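Local coordinates for GTP-binding protein (Pyrococcus horikoshii, PDB 1WXQ), which is of unknown cellular role but probably binds GTP and may hydrolyse nucleotide, as an Obg-type P-loop protein carrying a TGS domain, at residues S349-L354 with R376-D381; N371-R376 with N387-I392. One frame throughout, in Å; residues are numbered along the deposited sequence.

Two contacts show how a small domain late in the chain ties a helix and a sheet together. After the presumed nucleotide-binding part, the chain reaches 349-354, where helix 351-358 begins, runs on through helix 360-364 and strand 366-371, and leaves that strand at 371-376. Contact 1 brings 376-381 back onto the start of helix 351-358, closing a loop that holds helix 360-364 and strand 366-371. Contact 2 closes the connection between strands 366-371 and 388-394, bringing 387-392 beside 371-376. The contacts cross rather than nest, because their segments alternate along the chain, and Arg376 belongs to both. They also touch directly: Leu354 CG lies 4.0 Å from Ile392 CD1, joining helix to sheet.

Contact 1: residues S349-L354 with R376-D381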
loop_
_atom_site.group_PDB
_atom_site.type_symbol
_atom_site.label_atom_id
_atom_site.label_comp_id
_atom_site.label_asym_id
_atom_site.label_seq_id
_atom_site.Cartn_x
_atom_site.Cartn_y
_atom_site.Cartn_z
ATOM N N SER A 349 5.096 -8.775 -13.192
ATOM C CA SER A 349 4.368 -10.031 -13.221
ATOM C C SER A 349 4.203 -10.451 -14.674
ATOM O O SER A 349 4.403 -9.652 -15.592
ATOM C CB SER A 349 2.993 -9.864 -12.572
ATOM O OG SER A 349 3.120 -9.670 -11.177
ATOM N N THR A 350 3.856 -11.712 -14.885
ATOM C CA THR A 350 3.659 -12.216 -16.228
ATOM C C THR A 350 2.314 -12.912 -16.230
ATOM O O THR A 350 1.711 -13.107 -15.166
ATOM C CB THR A 350 4.774 -13.212 -16.636
ATOM O OG1 THR A 350 4.883 -14.249 -15.655
ATOM C CG2 THR A 350 6.100 -12.505 -16.768
ATOM N N PRO A 351 1.809 -13.282 -17.419
ATOM C CA PRO A 351 0.510 -13.952 -17.435
ATOM C C PRO A 351 0.474 -15.242 -16.621
ATOM O O PRO A 351 -0.556 -15.566 -16.018
ATOM C CB PRO A 351 0.251 -14.154 -18.921
ATOM C CG PRO A 351 0.860 -12.917 -19.503
ATOM C CD PRO A 351 2.191 -12.872 -18.779
ATOM N N ARG A 352 1.585 -15.972 -16.583
ATOM C CA ARG A 352 1.584 -17.182 -15.796
ATOM C C ARG A 352 1.378 -16.847 -14.329
ATOM O O ARG A 352 0.739 -17.575 -13.583
ATOM C CB ARG A 352 2.928 -17.884 -15.982
ATOM C CG ARG A 352 3.039 -19.135 -15.111
ATOM C CD ARG A 352 4.462 -19.701 -15.091
ATOM N NE ARG A 352 4.873 -20.093 -16.442
ATOM C CZ ARG A 352 4.722 -21.385 -16.787
ATOM N NH1 ARG A 352 4.218 -22.248 -15.922
ATOM N NH2 ARG A 352 5.097 -21.795 -18.004
ATOM N N ASP A 353 1.895 -15.695 -13.901
ATOM C CA ASP A 353 1.706 -15.245 -12.520
ATOM C C ASP A 353 0.233 -14.941 -12.338
ATOM O O ASP A 353 -0.327 -15.174 -11.279
ATOM C CB ASP A 353 2.516 -13.971 -12.211
ATOM C CG ASP A 353 4.016 -14.220 -12.135
ATOM O OD1 ASP A 353 4.420 -15.198 -11.485
ATOM O OD2 ASP A 353 4.801 -13.430 -12.700
ATOM N N LEU A 354 -0.395 -14.398 -13.373
ATOM C CA LEU A 354 -1.818 -14.083 -13.290
ATOM C C LEU A 354 -2.625 -15.382 -13.197
ATOM O O LEU A 354 -3.704 -15.404 -12.619
ATOM C CB LEU A 354 -2.265 -13.274 -14.507
ATOM C CG LEU A 354 -3.780 -13.133 -14.616
ATOM C CD1 LEU A 354 -4.305 -12.294 -13.440
ATOM C CD2 LEU A 354 -4.148 -12.518 -15.963
ATOM N N ARG A 376 -3.138 -10.702 -30.002
ATOM C CA ARG A 376 -2.063 -11.600 -30.396
ATOM C C ARG A 376 -1.406 -12.286 -29.210
ATOM O O ARG A 376 -1.498 -11.830 -28.068
ATOM C CB ARG A 376 -0.989 -10.889 -31.220
ATOM C CG ARG A 376 -0.213 -11.893 -32.075
ATOM C CD ARG A 376 0.867 -11.275 -32.944
ATOM N NE ARG A 376 1.385 -12.246 -33.912
ATOM C CZ ARG A 376 1.856 -13.456 -33.602
ATOM N NH1 ARG A 376 1.886 -13.869 -32.339
ATOM N NH2 ARG A 376 2.291 -14.261 -34.564
ATOM N N ARG A 377 -0.745 -13.398 -29.503
ATOM C CA ARG A 377 -0.070 -14.190 -28.494
ATOM C C ARG A 377 1.107 -13.428 -27.905
ATOM O O ARG A 377 1.932 -12.875 -28.636
ATOM C CB ARG A 377 0.382 -15.519 -29.109
ATOM C CG ARG A 377 1.205 -16.417 -28.189
ATOM C CD ARG A 377 1.219 -17.848 -28.704
ATOM N NE ARG A 377 2.161 -18.688 -27.973
ATOM C CZ ARG A 377 2.076 -20.009 -27.911
ATOM N NH1 ARG A 377 1.090 -20.637 -28.535
ATOM N NH2 ARG A 377 2.973 -20.702 -27.227
ATOM N N VAL A 378 1.167 -13.418 -26.577
ATOM C CA VAL A 378 2.201 -12.730 -25.823
ATOM C C VAL A 378 3.391 -13.665 -25.570
ATOM O O VAL A 378 3.326 -14.867 -25.802
ATOM C CB VAL A 378 1.595 -12.236 -24.467
ATOM C CG1 VAL A 378 2.166 -13.003 -23.299
ATOM C CG2 VAL A 378 1.815 -10.746 -24.324
ATOM N N GLY A 379 4.483 -13.081 -25.095
ATOM C CA GLY A 379 5.662 -13.866 -24.775
ATOM C C GLY A 379 5.500 -14.420 -23.369
ATOM O O GLY A 379 4.646 -13.944 -22.630
ATOM N N GLU A 380 6.302 -15.400 -22.980
ATOM C CA GLU A 380 6.183 -15.962 -21.643
ATOM C C GLU A 380 6.773 -15.035 -20.608
ATOM O O GLU A 380 6.467 -15.114 -19.420
ATOM C CB GLU A 380 6.902 -17.301 -21.583
ATOM C CG GLU A 380 7.385 -17.658 -20.200
ATOM C CD GLU A 380 6.297 -18.249 -19.352
ATOM O OE1 GLU A 380 5.323 -18.757 -19.949
ATOM O OE2 GLU A 380 6.418 -18.210 -18.106
ATOM N N ASP A 381 7.640 -14.165 -21.090
ATOM C CA ASP A 381 8.308 -13.204 -20.251
ATOM C C ASP A 381 7.613 -11.855 -20.321
ATOM O O ASP A 381 8.134 -10.852 -19.833
ATOM C CB ASP A 381 9.760 -13.072 -20.703
ATOM C CG ASP A 381 10.532 -14.380 -20.559
ATOM O OD1 ASP A 381 10.623 -14.903 -19.420
ATOM O OD2 ASP A 381 11.041 -14.897 -21.581
#
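Arg352 lays the NE edge of its guanidinium group against the carboxylate of Glu380, and this salt bridge links the first turn of helix 351-358 to the loop beyond strand 366-371. The NE to OE2 distance is 2.9 Å and the N-H points almost straight at the oxygen (166°). OE2 lies near the guanidinium plane and is met on its syn side, yet the two flat groups are turned 53° apart and NE to OE2 is the one hydrogen bond between them; Glu380 OE1 stays 3.6 Å from Arg352 NH2. The arginine leaves the helix with CG anti to the backbone N (chi1 177°), and a bend at chi3 then brings NE to the glutamate, while the Glu380 chain folds back at chi2 and brings to the helix a side chain that sets out away from it. Both residues also touch Phe366.

Beside this polar pair the contact is plain van der Waals packing: the Thr350 methyl CG2 lies against the backbone at Glu380 and Asp381, 3.7 Å from Glu380 O, and the one apolar pair is Pro351 CG with Val378 CG1, 4.0 Å apart. The proline is buried, with Tyr382, Leu384 and Ala369 also against it.

Thr350 occupies the N-cap position. Asp353 reaches back from within the helix, and its OD2 accepts from both Thr350 N (2.9 Å) and Thr350 OG1 (3.1 Å), the backbone donor on the anti side and the hydroxyl from above the carboxylate plane. Two donors thus grip one oxygen and help fix the threonine whose methyl faces the loop. A helix packed across a four-stranded mixed sheet of order 2-1-4-3 is characteristic of the ubiquitin-like beta-grasp fold, consistent with a TGS domain.

Contact 2: residues N371-R376 with N387-I392; sequences NARTKR and NDIVKI
Asn371 does two jobs at once: it pairs with Val390 as the end of a strand, while its own side-chain OD1 organises the turn that carries the chain away. Strand 366-371 is the outermost strand of the sheet, which is consistent with a beta-grasp fold; here Asn371 and Val390 form an antiparallel non-hydrogen-bonded pair, and Ala372 N to Ile389 O, 2.7 Å, is the last regular ladder bond.

The turn is an Asx motif. With CG anti to the backbone N (chi1 -177°), Asn371 OD1 sits over the backbone that follows and accepts from Thr374 N at 2.9 Å, in a fairly straight bond (160°) that arrives from above the amide plane. Arg373 N approaches the same oxygen in an Asx turn, though its position is less sure. Replacing Asn371 by an alanine removes OD1, and the Thr374 N-H would probably lose its acceptor, with the turn out of the strand less fixed.

One step along from that pair, Ala372 CB packs on Ile389 CG2, and the extended Arg373 chain crosses the isoleucine at about a right angle. The salt bridge from Arg373 to Asp388 OD1 is long and doubtful; the other oxygen, OD2, bonds to Tyr382 OH and Gln385 N, and Asn387 ND2 bonds to Asp47 O. At the tip of the isoleucine, Ile389 CD1 comes to 4.1 Å from Arg373 CG.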
loop_
_atom_site.group_PDB
_atom_site.type_symbol
_atom_site.label_atom_id
_atom_site.label_comp_id
_atom_site.label_asym_id
_atom_site.label_seq_id
_atom_site.Cartn_x
_atom_site.Cartn_y
_atom_site.Cartn_z
ATOM N N ASN A 371 -3.124 -11.415 -25.461
ATOM C CA ASN A 371 -3.469 -10.048 -25.090
ATOM C C ASN A 371 -4.853 -9.742 -25.668
ATOM O O ASN A 371 -4.987 -9.508 -26.871
ATOM C CB ASN A 371 -2.431 -9.086 -25.673
ATOM C CG ASN A 371 -2.672 -7.648 -25.266
ATOM O OD1 ASN A 371 -3.794 -7.147 -25.341
ATOM N ND2 ASN A 371 -1.611 -6.966 -24.842
ATOM N N ALA A 372 -5.874 -9.740 -24.814
ATOM C CA ALA A 372 -7.245 -9.484 -25.252
ATOM C C ALA A 372 -7.458 -8.095 -25.830
ATOM O O ALA A 372 -8.594 -7.682 -26.064
ATOM C CB ALA A 372 -8.211 -9.715 -24.106
ATOM N N ARG A 373 -6.369 -7.368 -26.048
ATOM C CA ARG A 373 -6.455 -6.042 -26.632
ATOM C C ARG A 373 -5.800 -6.086 -27.997
ATOM O O ARG A 373 -6.439 -5.772 -29.000
ATOM C CB ARG A 373 -5.771 -5.006 -25.740
ATOM C CG ARG A 373 -6.702 -4.413 -24.696
ATOM C CD ARG A 373 -5.992 -3.419 -23.800
ATOM N NE ARG A 373 -6.937 -2.750 -22.914
ATOM C CZ ARG A 373 -6.596 -2.103 -21.805
ATOM N NH1 ARG A 373 -5.320 -2.034 -21.436
ATOM N NH2 ARG A 373 -7.533 -1.530 -21.059
ATOM N N THR A 374 -4.529 -6.484 -28.034
ATOM C CA THR A 374 -3.800 -6.586 -29.294
ATOM C C THR A 374 -4.320 -7.767 -30.100
ATOM O O THR A 374 -4.207 -7.798 -31.327
ATOM C CB THR A 374 -2.306 -6.904 -29.071
ATOM O OG1 THR A 374 -1.650 -5.769 -28.494
ATOM C CG2 THR A 374 -1.632 -7.255 -30.390
ATOM N N LYS A 375 -4.894 -8.731 -29.386
ATOM C CA LYS A 375 -5.446 -9.942 -29.983
ATOM C C LYS A 375 -4.371 -10.903 -30.461
ATOM O O LYS A 375 -4.649 -11.808 -31.244
ATOM C CB LYS A 375 -6.353 -9.552 -31.150
ATOM C CG LYS A 375 -7.450 -8.568 -30.773
ATOM C CD LYS A 375 -8.135 -8.002 -32.016
ATOM C CE LYS A 375 -7.195 -7.116 -32.840
ATOM N NZ LYS A 375 -7.858 -6.574 -34.062
ATOM N N ARG A 376 -3.138 -10.702 -30.002
ATOM C CA ARG A 376 -2.063 -11.600 -30.396
ATOM C C ARG A 376 -1.406 -12.286 -29.210
ATOM O O ARG A 376 -1.498 -11.830 -28.068
ATOM C CB ARG A 376 -0.989 -10.889 -31.220
ATOM C CG ARG A 376 -0.213 -11.893 -32.075
ATOM C CD ARG A 376 0.867 -11.275 -32.944
ATOM N NE ARG A 376 1.385 -12.246 -33.912
ATOM C CZ ARG A 376 1.856 -13.456 -33.602
ATOM N NH1 ARG A 376 1.886 -13.869 -32.339
ATOM N NH2 ARG A 376 2.291 -14.261 -34.564
ATOM N N ASN A 387 -3.811 -2.319 -16.588
ATOM C CA ASN A 387 -5.128 -2.425 -17.211
ATOM C C ASN A 387 -5.144 -3.372 -18.416
ATOM O O ASN A 387 -5.811 -3.140 -19.417
ATOM C CB ASN A 387 -5.562 -1.024 -17.643
ATOM C CG ASN A 387 -6.694 -0.552 -16.767
ATOM O OD1 ASN A 387 -7.392 -1.333 -16.128
ATOM N ND2 ASN A 387 -6.878 0.781 -16.746
ATOM N N ASP A 388 -4.358 -4.458 -18.311
ATOM C CA ASP A 388 -4.284 -5.393 -19.427
ATOM C C ASP A 388 -5.467 -6.365 -19.439
ATOM O O ASP A 388 -6.027 -6.722 -18.411
ATOM C CB ASP A 388 -2.966 -6.160 -19.325
ATOM C CG ASP A 388 -1.962 -5.561 -20.302
ATOM O OD1 ASP A 388 -2.321 -4.586 -20.963
ATOM O OD2 ASP A 388 -0.845 -6.063 -20.385
ATOM N N ILE A 389 -5.945 -6.899 -20.561
ATOM C CA ILE A 389 -7.032 -7.879 -20.571
ATOM C C ILE A 389 -6.336 -9.124 -21.125
ATOM O O ILE A 389 -5.688 -9.061 -22.171
ATOM C CB ILE A 389 -8.196 -7.414 -21.491
ATOM C CG1 ILE A 389 -8.635 -6.001 -21.074
ATOM C CG2 ILE A 389 -9.397 -8.362 -21.366
ATOM C CD1 ILE A 389 -9.636 -5.358 -21.997
ATOM N N VAL A 390 -6.453 -10.254 -20.435
ATOM C CA VAL A 390 -5.720 -11.437 -20.874
ATOM C C VAL A 390 -6.406 -12.802 -20.863
ATOM O O VAL A 390 -7.136 -13.129 -19.942
ATOM C CB VAL A 390 -4.404 -11.552 -20.053
ATOM C CG1 VAL A 390 -3.787 -12.934 -20.215
ATOM C CG2 VAL A 390 -3.420 -10.488 -20.512
ATOM N N LYS A 391 -6.138 -13.593 -21.903
ATOM C CA LYS A 391 -6.681 -14.946 -22.031
ATOM C C LYS A 391 -5.602 -15.971 -21.647
ATOM O O LYS A 391 -4.512 -16.005 -22.231
ATOM C CB LYS A 391 -7.166 -15.196 -23.471
ATOM C CG LYS A 391 -7.491 -16.664 -23.836
ATOM C CD LYS A 391 -8.712 -17.461 -23.369
ATOM C CE LYS A 391 -8.748 -18.988 -23.488
ATOM N NZ LYS A 391 -9.202 -19.678 -24.694
ATOM N N ILE A 392 -5.910 -16.795 -20.651
ATOM C CA ILE A 392 -4.975 -17.813 -20.191
ATOM C C ILE A 392 -5.291 -19.195 -20.782
ATOM O O ILE A 392 -6.433 -19.661 -20.764
ATOM C CB ILE A 392 -4.979 -17.902 -18.651
ATOM C CG1 ILE A 392 -4.554 -16.550 -18.057
ATOM C CG2 ILE A 392 -4.055 -19.017 -18.195
ATOM C CD1 ILE A 392 -4.645 -16.473 -16.547
#